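Local coordinates for protein SidF, inhibitor of growth family, member 3 (Legionella pneumophila subsp. pneumophila, PDB 4FYE) that acts as a phosphoinositide phosphatase, probably of the class that removes the 3-phosphate from phosphatidylinositol phosphates, and is represented here by its N-terminal catalytic domain, at residues K212-L217 against Q298-Q303; K393-I396 against T402-E405; A559-H564 against A609-Y614. The protein carries 1 engineered substitution. One frame throughout, in Å; residues are numbered along the deposited sequence.

Contact 1 of 3, residues K212-L217 against Q298-Q303; sequences KRQQRL and QEEVIQ
R213 grips the carboxylate of E299 side-on, one nitrogen to each oxygen. R213 NE meets E299 OE1 at 2.6 Å (N-H...O angle 159°) in a salt bridge, and the longer R213 NH2 to E299 OE2 bond measures 3.2 Å. Both oxygens lie near the guanidinium plane, but the nitrogens come from above the carboxylate, the two planes being 56° apart. R213 is bent at chi3 (-65°), which turns the NE edge toward the glutamate.

A hydrogen bond, probably to a charged carboxylate, runs beside this pair: Q214 NE2 reaches E300 OE2 at 3.1 Å, on the anti side but tilted out of the carboxylate plane. The same oxygen also accepts from N243 N, while Q214 OE1 takes T211 N, so both ends of the amide are held and its rotation is probably fixed. A water accepts from R213 N at 2.9 Å and makes a weak bond to E299 OE1.

Polar chemistry thus bridges two helices whose nearest CA atoms, of Q214 and E300, are 8.4 Å apart. Helix 212-216, which follows strand 199-206 of the six-stranded sheet, meets mid-helix 284-311; F507 of helix 482-514 makes a cation-pi contact with R213, F387 of helix 373-387 packs on E299, and strand 391-399 touches K212 and Q303.

Contact 2 of 3, residues K393-I396 against T402-E405; sequences KITI and TEVE
T395 stands between two glutamates of the partner strand and offers each a different branch. Its methyl CG2, anti to the backbone N (chi1 -74° for OG1), lies against the carboxylate end of E403, 3.7 Å from E403 OE2. Its hydroxyl branch faces the other way along the strand, where T395 OG1 comes within 3.9 Å of E405 CG. E403 rises with CG between its own backbone N and carbonyl carbon, chi1 62°, then runs on extended; this places the carboxylate beside the threonine methyl and on the side from which K212 NZ makes a long, weak ion pair with OE1. E405 instead bends along its chain, and its CG and the carboxylate oxygen OE1 come about equally near to the threonine hydroxyl.

These contacts decorate one face of a beta hairpin, strands 391-399 and 402-416, with strand 391-399 at the edge of a four-stranded mixed sheet. T395 and E405 form an antiparallel non-hydrogen-bonded pair. The next pair, I396 with V404, is hydrogen-bonded: I396 N donates to V404 O at 2.8 Å, and V404 N returns a bond of 2.9 Å to I396 O. CA-H...O contacts back up this ladder, E405 CA to I394 O and T395 CA to V404 O, each at 3.4 Å.

On the reverse face the side chains are apolar. I396 CB meets V404 CG2 at 4.0 Å. The rest of I396 leads away from the partner strand to A306 and Q307 of helix 284-311 and to I343 of helix 335-349, while V404 leans on K344 and V347 of that last helix.

Contact 3 of 3, residues A559-H564 against A609-Y614; sequences AYYTEH and AQELYY
The backbone bond from Y614 N to Q610 O, 2.8 Å, closes the helical turn against which the ring of Y561 is laid. Two consecutive helices, 522-583 and 590-614, pack here at a steep angle: the short axes pass 10.7 Å apart with their directions 119° from each other, and the ring of Y561 is wedged between them. Y561 sets out toward the other helix with CG anti to its amide nitrogen (chi1 172°), and its ring reaches over the turn from Q610 to Y614.

Q610 lies over one face of the ring. Its CB makes a CH-pi contact, 4.2 Å from the Y561 ring centroid, offset toward the rim; the glutamine chain then extends past CD1. Y614 joins obliquely: its CB is 3.9 Å from Y561 CD2, and the two rings, 5.8 Å between centroids, are inclined by 32°. Y614 keeps CG beside its backbone N, which brings its CD2 up to the CB and CG of Y561. Beyond this pair Y614 packs on V445 of helix 438-458 and on D554, R557 and K558 of helix 522-583, and Y613 OH bonds to D554 OD1, so the end of helix 590-614 is tied to the long helix a second time, a few residues before Y561.

No hydrogen bond crosses this contact, and the modelled 2.9 Å from Y561 OH to E611 CB is shorter than a normal contact, its exact value doubtful. The far end of the ring runs alongside the backbone of E611, with Y561 CZ 3.6 Å from E611 CA.

How the contacts relate
Contacts 1 and 2 are neighbours, their centres about 11 Å apart, and share elements: helix 284-311 supplies one side of contact 1 and covers residues of strand 391-399 in contact 2, while K212 and Q303 reach from the first to T395 of the second. Contact 1 is buried yet wholly polar, built from ion pairing and amide bonding. Contact 2, at a sheet edge, is partly buried, carried by backbone bonds, with I396 and V404 on one face and T395 between acidic side chains on the other. Contact 3 stands apart, its centre about 41 Å from that of contact 1 and about 44 Å from that of contact 2; also partly buried, it relies on aromatic and aliphatic packing between helices.

Contact 1 of 3, residues K212-L217 against Q298-Q303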
loop_
_atom_site.group_PDB
_atom_site.type_symbol
_atom_site.label_atom_id
_atom_site.label_comp_id
_atom_site.label_asym_id
_atom_site.label_seq_id
_atom_site.Cartn_x
_atom_site.Cartn_y
_atom_site.Cartn_z
ATOM N N LYS A 212 20.885 -6.320 -4.183
ATOM C CA LYS A 212 22.182 -6.858 -3.891
ATOM C C LYS A 212 22.930 -5.923 -2.947
ATOM O O LYS A 212 23.588 -6.374 -2.029
ATOM C CB LYS A 212 22.986 -7.196 -5.160
ATOM C CG LYS A 212 22.291 -8.274 -5.961
ATOM C CD LYS A 212 23.242 -9.275 -6.568
ATOM C CE LYS A 212 22.557 -10.132 -7.625
ATOM N NZ LYS A 212 23.529 -10.581 -8.699
ATOM N N ARG A 213 22.834 -4.626 -3.194
ATOM C CA ARG A 213 23.441 -3.659 -2.310
ATOM C C ARG A 213 23.014 -3.880 -0.854
ATOM O O ARG A 213 23.856 -3.960 0.023
ATOM C CB ARG A 213 23.063 -2.256 -2.739
ATOM C CG ARG A 213 23.818 -1.164 -2.020
ATOM C CD ARG A 213 23.012 0.103 -2.095
ATOM N NE ARG A 213 22.914 0.531 -3.473
ATOM C CZ ARG A 213 23.880 1.185 -4.111
ATOM N NH1 ARG A 213 25.011 1.484 -3.479
ATOM N NH2 ARG A 213 23.707 1.548 -5.374
ATOM N N GLN A 214 21.722 -3.990 -0.589
ATOM C CA GLN A 214 21.266 -4.319 0.771
ATOM C C GLN A 214 21.883 -5.647 1.248
ATOM O O GLN A 214 22.342 -5.773 2.372
ATOM C CB GLN A 214 19.735 -4.415 0.833
ATOM C CG GLN A 214 18.993 -3.091 0.799
ATOM C CD GLN A 214 17.521 -3.274 0.450
ATOM O OE1 GLN A 214 17.164 -4.226 -0.254
ATOM N NE2 GLN A 214 16.670 -2.327 0.880
ATOM N N GLN A 215 21.896 -6.627 0.363
ATOM C CA GLN A 215 22.333 -7.951 0.700
ATOM C C GLN A 215 23.752 -7.907 1.279
ATOM O O GLN A 215 23.991 -8.504 2.328
ATOM C CB GLN A 215 22.186 -8.881 -0.515
ATOM C CG GLN A 215 21.934 -10.366 -0.219
ATOM C CD GLN A 215 20.804 -10.668 0.802
ATOM O OE1 GLN A 215 19.710 -11.101 0.426
ATOM N NE2 GLN A 215 21.087 -10.477 2.099
ATOM N N ARG A 216 24.672 -7.166 0.667
ATOM C CA ARG A 216 26.036 -7.133 1.192
ATOM C C ARG A 216 26.294 -6.131 2.353
ATOM O O ARG A 216 27.261 -6.301 3.099
ATOM C CB ARG A 216 27.053 -6.956 0.075
ATOM C CG ARG A 216 27.078 -5.550 -0.478
ATOM C CD ARG A 216 28.099 -5.372 -1.579
ATOM N NE ARG A 216 27.648 -4.374 -2.542
ATOM C CZ ARG A 216 27.748 -3.051 -2.372
ATOM N NH1 ARG A 216 28.286 -2.528 -1.247
ATOM N NH2 ARG A 216 27.290 -2.251 -3.343
ATOM N N LEU A 217 25.460 -5.095 2.508
ATOM C CA LEU A 217 25.515 -4.282 3.728
ATOM C C LEU A 217 24.843 -4.995 4.890
ATOM O O LEU A 217 24.332 -4.358 5.783
ATOM C CB LEU A 217 24.892 -2.882 3.563
ATOM C CG LEU A 217 25.276 -1.911 2.428
ATOM C CD1 LEU A 217 24.098 -0.998 2.144
ATOM C CD2 LEU A 217 26.507 -1.067 2.687
ATOM N N GLN A 298 14.617 3.068 -1.212
ATOM C CA GLN A 298 14.075 3.519 -2.494
ATOM C C GLN A 298 14.555 2.636 -3.678
ATOM O O GLN A 298 13.767 2.341 -4.563
ATOM C CB GLN A 298 14.403 4.975 -2.795
ATOM C CG GLN A 298 13.571 5.480 -3.966
ATOM C CD GLN A 298 12.076 5.299 -3.752
ATOM O OE1 GLN A 298 11.594 5.440 -2.634
ATOM N NE2 GLN A 298 11.328 5.051 -4.837
ATOM N N GLU A 299 15.818 2.207 -3.717
ATOM C CA GLU A 299 16.180 1.324 -4.804
ATOM C C GLU A 299 15.477 -0.032 -4.762
ATOM O O GLU A 299 15.027 -0.514 -5.812
ATOM C CB GLU A 299 17.681 1.315 -5.220
ATOM C CG GLU A 299 18.692 0.679 -4.265
ATOM C CD GLU A 299 20.078 0.422 -4.902
ATOM O OE1 GLU A 299 20.763 -0.525 -4.467
ATOM O OE2 GLU A 299 20.531 1.133 -5.820
ATOM N N GLU A 300 15.214 -0.564 -3.572
ATOM C CA GLU A 300 14.465 -1.808 -3.460
ATOM C C GLU A 300 13.079 -1.632 -4.027
ATOM O O GLU A 300 12.581 -2.469 -4.765
ATOM C CB GLU A 300 14.404 -2.294 -2.025
ATOM C CG GLU A 300 13.763 -3.687 -1.814
ATOM C CD GLU A 300 13.267 -3.951 -0.370
ATOM O OE1 GLU A 300 12.376 -4.829 -0.177
ATOM O OE2 GLU A 300 13.720 -3.283 0.598
ATOM N N VAL A 301 12.458 -0.509 -3.711
ATOM C CA VAL A 301 11.178 -0.178 -4.309
ATOM C C VAL A 301 11.237 -0.181 -5.846
ATOM O O VAL A 301 10.259 -0.552 -6.479
ATOM C CB VAL A 301 10.650 1.197 -3.779
ATOM C CG1 VAL A 301 9.476 1.779 -4.608
ATOM C CG2 VAL A 301 10.304 1.061 -2.331
ATOM N N ILE A 302 12.343 0.269 -6.439
ATOM C CA ILE A 302 12.465 0.251 -7.909
ATOM C C ILE A 302 12.539 -1.179 -8.366
ATOM O O ILE A 302 11.912 -1.580 -9.329
ATOM C CB ILE A 302 13.669 1.028 -8.419
ATOM C CG1 ILE A 302 13.592 2.449 -7.873
ATOM C CG2 ILE A 302 13.752 0.969 -9.958
ATOM C CD1 ILE A 302 14.314 3.469 -8.693
ATOM N N GLN A 303 13.274 -1.975 -7.633
ATOM C CA GLN A 303 13.382 -3.343 -7.981
ATOM C C GLN A 303 12.013 -4.054 -7.939
ATOM O O GLN A 303 11.679 -4.837 -8.846
ATOM C CB GLN A 303 14.367 -4.018 -7.045
ATOM C CG GLN A 303 14.610 -5.462 -7.419
ATOM C CD GLN A 303 15.729 -6.063 -6.636
ATOM O OE1 GLN A 303 15.475 -6.708 -5.619
ATOM N NE2 GLN A 303 16.972 -5.831 -7.070
HETATM O O HOH W 1 21.693 -3.647 -5.637
#

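Contact 2 of 3, residues K393-I396 against T402-E405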
loop_
_atom_site.group_PDB
_atom_site.type_symbol
_atom_site.label_atom_id
_atom_site.label_comp_id
_atom_site.label_asym_id
_atom_site.label_seq_id
_atom_site.Cartn_x
_atom_site.Cartn_y
_atom_site.Cartn_z
ATOM N N LYS A 393 20.347 0.287 -11.124
ATOM C CA LYS A 393 20.790 -1.054 -11.457
ATOM C C LYS A 393 20.152 -2.020 -10.513
ATOM O O LYS A 393 20.315 -1.892 -9.323
ATOM C CB LYS A 393 22.298 -1.150 -11.427
ATOM C CG LYS A 393 22.887 -0.134 -12.371
ATOM C CD LYS A 393 24.353 -0.334 -12.734
ATOM C CE LYS A 393 24.659 0.584 -13.911
ATOM N NZ LYS A 393 26.082 0.565 -14.351
ATOM N N ILE A 394 19.423 -2.985 -11.049
ATOM C CA ILE A 394 18.478 -3.778 -10.259
ATOM C C ILE A 394 18.622 -5.258 -10.578
ATOM O O ILE A 394 19.373 -5.592 -11.443
ATOM C CB ILE A 394 17.027 -3.213 -10.470
ATOM C CG1 ILE A 394 16.588 -2.740 -9.148
ATOM C CG2 ILE A 394 16.031 -4.080 -11.292
ATOM C CD1 ILE A 394 17.303 -1.450 -8.856
ATOM N N THR A 395 17.937 -6.136 -9.862
ATOM C CA THR A 395 18.017 -7.577 -10.142
ATOM C C THR A 395 16.610 -8.053 -10.452
ATOM O O THR A 395 15.701 -7.669 -9.761
ATOM C CB THR A 395 18.550 -8.340 -8.903
ATOM O OG1 THR A 395 19.943 -8.082 -8.798
ATOM C CG2 THR A 395 18.360 -9.818 -9.029
ATOM N N ILE A 396 16.435 -8.884 -11.480
ATOM C CA ILE A 396 15.130 -9.338 -11.850
ATOM C C ILE A 396 15.195 -10.833 -11.702
ATOM O O ILE A 396 16.044 -11.475 -12.329
ATOM C CB ILE A 396 14.812 -8.967 -13.334
ATOM C CG1 ILE A 396 14.683 -7.439 -13.503
ATOM C CG2 ILE A 396 13.598 -9.727 -13.892
ATOM C CD1 ILE A 396 13.358 -6.931 -13.108
ATOM N N THR A 402 17.341 -18.460 -10.874
ATOM C CA THR A 402 17.983 -17.660 -11.928
ATOM C C THR A 402 17.564 -16.206 -11.825
ATOM O O THR A 402 16.404 -15.901 -11.589
ATOM C CB THR A 402 17.552 -18.108 -13.352
ATOM O OG1 THR A 402 16.117 -18.235 -13.390
ATOM C CG2 THR A 402 18.231 -19.430 -13.800
ATOM N N GLU A 403 18.494 -15.315 -12.090
ATOM C CA GLU A 403 18.163 -13.910 -12.089
ATOM C C GLU A 403 19.039 -13.176 -13.096
ATOM O O GLU A 403 20.029 -13.729 -13.547
ATOM C CB GLU A 403 18.361 -13.351 -10.691
ATOM C CG GLU A 403 19.809 -13.464 -10.264
ATOM C CD GLU A 403 20.048 -13.157 -8.800
ATOM O OE1 GLU A 403 21.193 -12.830 -8.470
ATOM O OE2 GLU A 403 19.129 -13.257 -7.971
ATOM N N VAL A 404 18.675 -11.945 -13.457
ATOM C CA VAL A 404 19.491 -11.112 -14.354
ATOM C C VAL A 404 19.587 -9.714 -13.819
ATOM O O VAL A 404 18.719 -9.283 -13.052
ATOM C CB VAL A 404 18.932 -11.121 -15.814
ATOM C CG1 VAL A 404 18.963 -12.562 -16.357
ATOM C CG2 VAL A 404 17.503 -10.574 -15.896
ATOM N N GLU A 405 20.611 -8.982 -14.229
ATOM C CA GLU A 405 20.799 -7.627 -13.721
ATOM C C GLU A 405 20.490 -6.628 -14.832
ATOM O O GLU A 405 20.873 -6.878 -15.952
ATOM C CB GLU A 405 22.254 -7.453 -13.241
ATOM C CG GLU A 405 22.505 -7.907 -11.797
ATOM C CD GLU A 405 23.583 -7.071 -11.091
ATOM O OE1 GLU A 405 23.233 -6.325 -10.141
ATOM O OE2 GLU A 405 24.781 -7.140 -11.484
#

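Contact 3 of 3, residues A559-H564 against A609-Y614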
loop_
_atom_site.group_PDB
_atom_site.type_symbol
_atom_site.label_atom_id
_atom_site.label_comp_id
_atom_site.label_asym_id
_atom_site.label_seq_id
_atom_site.Cartn_x
_atom_site.Cartn_y
_atom_site.Cartn_z
ATOM N N ALA A 559 -7.650 29.575 -11.532
ATOM C CA ALA A 559 -8.594 30.517 -12.127
ATOM C C ALA A 559 -9.325 29.910 -13.333
ATOM O O ALA A 559 -10.497 30.232 -13.572
ATOM C CB ALA A 559 -7.897 31.809 -12.525
ATOM N N TYR A 560 -8.637 29.047 -14.091
ATOM C CA TYR A 560 -9.257 28.433 -15.259
ATOM C C TYR A 560 -10.328 27.452 -14.821
ATOM O O TYR A 560 -11.437 27.448 -15.370
ATOM C CB TYR A 560 -8.226 27.688 -16.067
ATOM C CG TYR A 560 -8.785 27.011 -17.296
ATOM C CD1 TYR A 560 -9.415 25.778 -17.197
ATOM C CD2 TYR A 560 -8.670 27.612 -18.576
ATOM C CE1 TYR A 560 -9.927 25.145 -18.309
ATOM C CE2 TYR A 560 -9.177 26.987 -19.708
ATOM C CZ TYR A 560 -9.805 25.746 -19.574
ATOM O OH TYR A 560 -10.310 25.068 -20.675
ATOM N N TYR A 561 -10.010 26.633 -13.826
ATOM C CA TYR A 561 -10.956 25.632 -13.364
ATOM C C TYR A 561 -12.206 26.282 -12.807
ATOM O O TYR A 561 -13.321 25.819 -13.039
ATOM C CB TYR A 561 -10.336 24.733 -12.296
ATOM C CG TYR A 561 -11.357 23.821 -11.665
ATOM C CD1 TYR A 561 -11.860 22.738 -12.359
ATOM C CD2 TYR A 561 -11.842 24.063 -10.395
ATOM C CE1 TYR A 561 -12.807 21.910 -11.799
ATOM C CE2 TYR A 561 -12.791 23.242 -9.829
ATOM C CZ TYR A 561 -13.265 22.166 -10.539
ATOM O OH TYR A 561 -14.205 21.343 -9.989
ATOM N N THR A 562 -12.017 27.362 -12.069
ATOM C CA THR A 562 -13.144 28.023 -11.450
ATOM C C THR A 562 -14.091 28.525 -12.521
ATOM O O THR A 562 -15.303 28.400 -12.393
ATOM C CB THR A 562 -12.691 29.218 -10.609
ATOM O OG1 THR A 562 -11.414 28.934 -10.029
ATOM C CG2 THR A 562 -13.686 29.487 -9.514
ATOM N N GLU A 563 -13.528 29.100 -13.574
ATOM C CA GLU A 563 -14.320 29.578 -14.696
ATOM C C GLU A 563 -15.035 28.487 -15.487
ATOM O O GLU A 563 -16.195 28.635 -15.851
ATOM C CB GLU A 563 -13.436 30.389 -15.643
ATOM C CG GLU A 563 -13.564 31.891 -15.483
ATOM C CD GLU A 563 -13.840 32.583 -16.799
ATOM O OE1 GLU A 563 -14.796 32.179 -17.489
ATOM O OE2 GLU A 563 -13.098 33.527 -17.143
ATOM N N HIS A 564 -14.336 27.395 -15.760
ATOM C CA HIS A 564 -14.842 26.402 -16.685
ATOM C C HIS A 564 -15.513 25.222 -16.070
ATOM O O HIS A 564 -16.013 24.331 -16.782
ATOM C CB HIS A 564 -13.727 25.946 -17.601
ATOM C CG HIS A 564 -12.949 27.083 -18.198
ATOM N ND1 HIS A 564 -13.285 27.651 -19.365
ATOM C CD2 HIS A 564 -11.833 27.767 -17.734
ATOM C CE1 HIS A 564 -12.422 28.642 -19.643
ATOM N NE2 HIS A 564 -11.536 28.712 -18.642
ATOM N N ALA A 609 -10.845 15.337 -8.801
ATOM C CA ALA A 609 -9.735 15.706 -7.953
ATOM C C ALA A 609 -9.508 17.225 -7.984
ATOM O O ALA A 609 -9.253 17.883 -6.949
ATOM C CB ALA A 609 -8.517 14.932 -8.343
ATOM N N GLN A 610 -9.710 17.802 -9.154
ATOM C CA GLN A 610 -9.570 19.219 -9.307
ATOM C C GLN A 610 -10.535 19.945 -8.439
ATOM O O GLN A 610 -10.148 20.928 -7.805
ATOM C CB GLN A 610 -9.747 19.631 -10.772
ATOM C CG GLN A 610 -8.609 19.117 -11.632
ATOM C CD GLN A 610 -8.799 19.409 -13.101
ATOM O OE1 GLN A 610 -7.837 19.739 -13.816
ATOM N NE2 GLN A 610 -10.036 19.279 -13.571
ATOM N N GLU A 611 -11.781 19.471 -8.375
ATOM C CA GLU A 611 -12.774 20.178 -7.570
ATOM C C GLU A 611 -12.302 20.240 -6.098
ATOM O O GLU A 611 -12.343 21.303 -5.453
ATOM C CB GLU A 611 -14.183 19.559 -7.689
ATOM C CG GLU A 611 -15.135 20.120 -6.617
ATOM C CD GLU A 611 -16.401 19.303 -6.364
ATOM O OE1 GLU A 611 -17.223 19.195 -7.311
ATOM O OE2 GLU A 611 -16.591 18.801 -5.196
ATOM N N LEU A 612 -11.828 19.092 -5.584
ATOM C CA LEU A 612 -11.485 18.943 -4.170
ATOM C C LEU A 612 -10.224 19.744 -3.859
ATOM O O LEU A 612 -10.019 20.228 -2.731
ATOM C CB LEU A 612 -11.265 17.477 -3.840
ATOM C CG LEU A 612 -12.345 16.532 -3.231
ATOM C CD1 LEU A 612 -13.642 17.177 -2.685
ATOM C CD2 LEU A 612 -12.670 15.397 -4.170
ATOM N N TYR A 613 -9.370 19.882 -4.869
ATOM C CA TYR A 613 -8.060 20.468 -4.649
ATOM C C TYR A 613 -8.183 21.987 -4.801
ATOM O O TYR A 613 -7.863 22.735 -3.871
ATOM C CB TYR A 613 -6.969 19.854 -5.583
ATOM C CG TYR A 613 -5.644 20.590 -5.492
ATOM C CD1 TYR A 613 -4.876 20.565 -4.315
ATOM C CD2 TYR A 613 -5.211 21.399 -6.557
ATOM C CE1 TYR A 613 -3.707 21.293 -4.216
ATOM C CE2 TYR A 613 -4.037 22.141 -6.486
ATOM C CZ TYR A 613 -3.282 22.078 -5.324
ATOM O OH TYR A 613 -2.116 22.825 -5.298
ATOM N N TYR A 614 -8.692 22.432 -5.943
ATOM C CA TYR A 614 -8.759 23.858 -6.205
ATOM C C TYR A 614 -9.726 24.607 -5.278
ATOM O O TYR A 614 -9.381 25.694 -4.821
ATOM C CB TYR A 614 -8.995 24.152 -7.692
ATOM C CG TYR A 614 -7.833 23.738 -8.577
ATOM C CD1 TYR A 614 -6.584 24.333 -8.420
ATOM C CD2 TYR A 614 -7.982 22.795 -9.596
ATOM C CE1 TYR A 614 -5.515 23.982 -9.228
ATOM C CE2 TYR A 614 -6.906 22.440 -10.421
ATOM C CZ TYR A 614 -5.671 23.039 -10.227
ATOM O OH TYR A 614 -4.543 22.713 -10.972
#